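Local structure of cycloalternan-forming enzyme (5F7U) at residues 757-762 and 791-796. The protein is a multidomain carbohydrate-active protein of glycoside hydrolase family 31, built around a TIM barrel. The protein carries 1 engineered substitution. Numbering follows the deposited sequence.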
loop_
_atom_site.group_PDB
_atom_site.type_symbol
_atom_site.label_atom_id
_atom_site.label_comp_id
_atom_site.label_asym_id
_atom_site.label_seq_id
_atom_site.Cartn_x
_atom_site.Cartn_y
_atom_site.Cartn_z
ATOM N N THR A 757 -12.093 -22.302 -6.397
ATOM C CA THR A 757 -13.133 -22.266 -5.363
ATOM C C THR A 757 -12.669 -22.866 -4.020
ATOM O O THR A 757 -13.317 -22.662 -2.998
ATOM C CB THR A 757 -14.430 -22.966 -5.817
ATOM O OG1 THR A 757 -14.126 -24.317 -6.172
ATOM C CG2 THR A 757 -15.079 -22.263 -7.030
ATOM N N GLU A 758 -11.550 -23.583 -4.004
ATOM C CA GLU A 758 -10.998 -24.039 -2.724
ATOM C C GLU A 758 -9.823 -23.146 -2.352
ATOM O O GLU A 758 -8.733 -23.282 -2.916
ATOM C CB GLU A 758 -10.593 -25.524 -2.761
ATOM C CG GLU A 758 -11.775 -26.495 -2.706
ATOM C CD GLU A 758 -12.523 -26.506 -1.354
ATOM O OE1 GLU A 758 -11.963 -26.074 -0.305
ATOM O OE2 GLU A 758 -13.692 -26.981 -1.325
ATOM N N LYS A 759 -10.066 -22.230 -1.419
ATOM C CA LYS A 759 -9.092 -21.185 -1.088
ATOM C C LYS A 759 -8.301 -21.564 0.161
ATOM O O LYS A 759 -8.885 -21.785 1.226
ATOM C CB LYS A 759 -9.822 -19.846 -0.878
ATOM C CG LYS A 759 -8.983 -18.704 -0.291
ATOM C CD LYS A 759 -7.896 -18.259 -1.269
ATOM C CE LYS A 759 -7.179 -17.049 -0.682
ATOM N NZ LYS A 759 -6.059 -16.566 -1.555
ATOM N N GLU A 760 -6.973 -21.632 0.029
ATOM C CA GLU A 760 -6.103 -21.856 1.192
ATOM C C GLU A 760 -6.001 -20.551 1.951
ATOM O O GLU A 760 -5.813 -19.487 1.334
ATOM C CB GLU A 760 -4.701 -22.267 0.746
ATOM C CG GLU A 760 -4.607 -23.717 0.335
ATOM C CD GLU A 760 -3.195 -24.132 -0.074
ATOM O OE1 GLU A 760 -2.232 -23.339 0.034
ATOM O OE2 GLU A 760 -3.051 -25.264 -0.524
ATOM N N VAL A 761 -6.170 -20.613 3.275
ATOM C CA VAL A 761 -5.987 -19.431 4.123
ATOM C C VAL A 761 -5.027 -19.796 5.236
ATOM O O VAL A 761 -5.318 -20.716 6.017
ATOM C CB VAL A 761 -7.306 -18.930 4.759
ATOM C CG1 VAL A 761 -7.056 -17.613 5.510
ATOM C CG2 VAL A 761 -8.397 -18.731 3.707
ATOM N N TYR A 762 -3.898 -19.101 5.327
ATOM C CA TYR A 762 -3.010 -19.379 6.449
ATOM C C TYR A 762 -3.512 -18.600 7.671
ATOM O O TYR A 762 -3.672 -17.362 7.596
ATOM C CB TYR A 762 -1.517 -19.039 6.167
ATOM C CG TYR A 762 -0.741 -19.245 7.458
ATOM C CD1 TYR A 762 -0.556 -20.540 7.981
ATOM C CD2 TYR A 762 -0.314 -18.150 8.227
ATOM C CE1 TYR A 762 0.086 -20.738 9.189
ATOM C CE2 TYR A 762 0.333 -18.336 9.445
ATOM C CZ TYR A 762 0.514 -19.631 9.930
ATOM O OH TYR A 762 1.141 -19.846 11.137
ATOM N N THR A 791 -18.344 -15.458 -2.781
ATOM C CA THR A 791 -17.908 -15.640 -1.386
ATOM C C THR A 791 -16.473 -15.169 -1.173
ATOM O O THR A 791 -15.579 -15.479 -1.975
ATOM C CB THR A 791 -18.047 -17.136 -1.013
ATOM O OG1 THR A 791 -19.430 -17.508 -1.122
ATOM C CG2 THR A 791 -17.537 -17.454 0.402
ATOM N N LEU A 792 -16.259 -14.457 -0.069
ATOM C CA LEU A 792 -14.920 -13.979 0.303
ATOM C C LEU A 792 -14.611 -14.416 1.735
ATOM O O LEU A 792 -15.299 -13.974 2.644
ATOM C CB LEU A 792 -14.892 -12.433 0.234
ATOM C CG LEU A 792 -13.610 -11.706 0.661
ATOM C CD1 LEU A 792 -12.529 -11.871 -0.395
ATOM C CD2 LEU A 792 -13.892 -10.231 0.842
ATOM N N PRO A 793 -13.559 -15.231 1.957
ATOM C CA PRO A 793 -13.206 -15.594 3.351
ATOM C C PRO A 793 -12.691 -14.369 4.108
ATOM O O PRO A 793 -11.722 -13.751 3.675
ATOM C CB PRO A 793 -12.064 -16.613 3.188
ATOM C CG PRO A 793 -12.118 -17.041 1.748
ATOM C CD PRO A 793 -12.678 -15.883 0.972
ATOM N N VAL A 794 -13.360 -13.998 5.199
ATOM C CA VAL A 794 -12.893 -12.905 6.077
ATOM C C VAL A 794 -13.087 -13.359 7.519
ATOM O O VAL A 794 -14.166 -13.833 7.864
ATOM C CB VAL A 794 -13.638 -11.563 5.858
ATOM C CG1 VAL A 794 -13.028 -10.477 6.744
ATOM C CG2 VAL A 794 -13.549 -11.091 4.398
ATOM N N PHE A 795 -12.047 -13.200 8.342
ATOM C CA PHE A 795 -12.057 -13.686 9.725
ATOM C C PHE A 795 -11.655 -12.602 10.710
ATOM O O PHE A 795 -10.758 -11.794 10.427
ATOM C CB PHE A 795 -11.086 -14.854 9.898
ATOM C CG PHE A 795 -11.181 -15.892 8.815
ATOM C CD1 PHE A 795 -10.521 -15.704 7.596
ATOM C CD2 PHE A 795 -11.933 -17.069 9.013
ATOM C CE1 PHE A 795 -10.613 -16.655 6.586
ATOM C CE2 PHE A 795 -12.003 -18.034 8.011
ATOM C CZ PHE A 795 -11.344 -17.824 6.794
ATOM N N ALA A 796 -12.306 -12.599 11.871
ATOM C CA ALA A 796 -11.936 -11.677 12.942
ATOM C C ALA A 796 -11.040 -12.364 13.955
ATOM O O ALA A 796 -11.302 -13.481 14.372
ATOM C CB ALA A 796 -13.176 -11.137 13.644
#
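Val761 faces Pro793 and Phe795 across a gap too wide for strand pairing: the closest CA atoms, those of Val761 and Pro793, lie 8.2 Å apart, and no hydrogen bond joins the two segments. Each belongs to a different antiparallel sheet. Residues 758-762 pair with strand 781-786, as in the backbone bond of Val761 with Ile783, whereas 794-796 sit in a six-stranded sheet beside strand 746-748. The contact is therefore sheet-on-sheet packing through side chains, within the C-terminal domain of family 31.

Val761 drives its two methyls into this interface. CG1, placed anti to the backbone N (chi1 -174°), approaches Phe795 CE1 at 3.8 Å and meets the ring obliquely. The other branch, CG2, is 4.2 Å from Phe795 CE1 and 4.3 Å from Pro793 CB, so the valine spans both residues. The side chains of Val761 and Phe795 approach from opposite directions, each from its own sheet; the phenylalanine ring also meets that of His777 with planes near 90°.

Lys759 adds only its aliphatic part, its CG lying 4.1 Å from Pro793 CG where the two side chains cross at about a right angle. A bend at chi2 (67°) leads the rest of the chain away, and NZ is bound by the carbonyl oxygens of Pro750 and Glu738.

All four touching residues are buried, yet they bury only 136 Å² between the segments, both sides summed. The contact thus rests on dispersion and exclusion of water, while the amino group of the buried lysine is hydrogen-bonded outside the two segments; the Phe795 side chain is also about 5 Å from a bound alpha-D-glucopyranose.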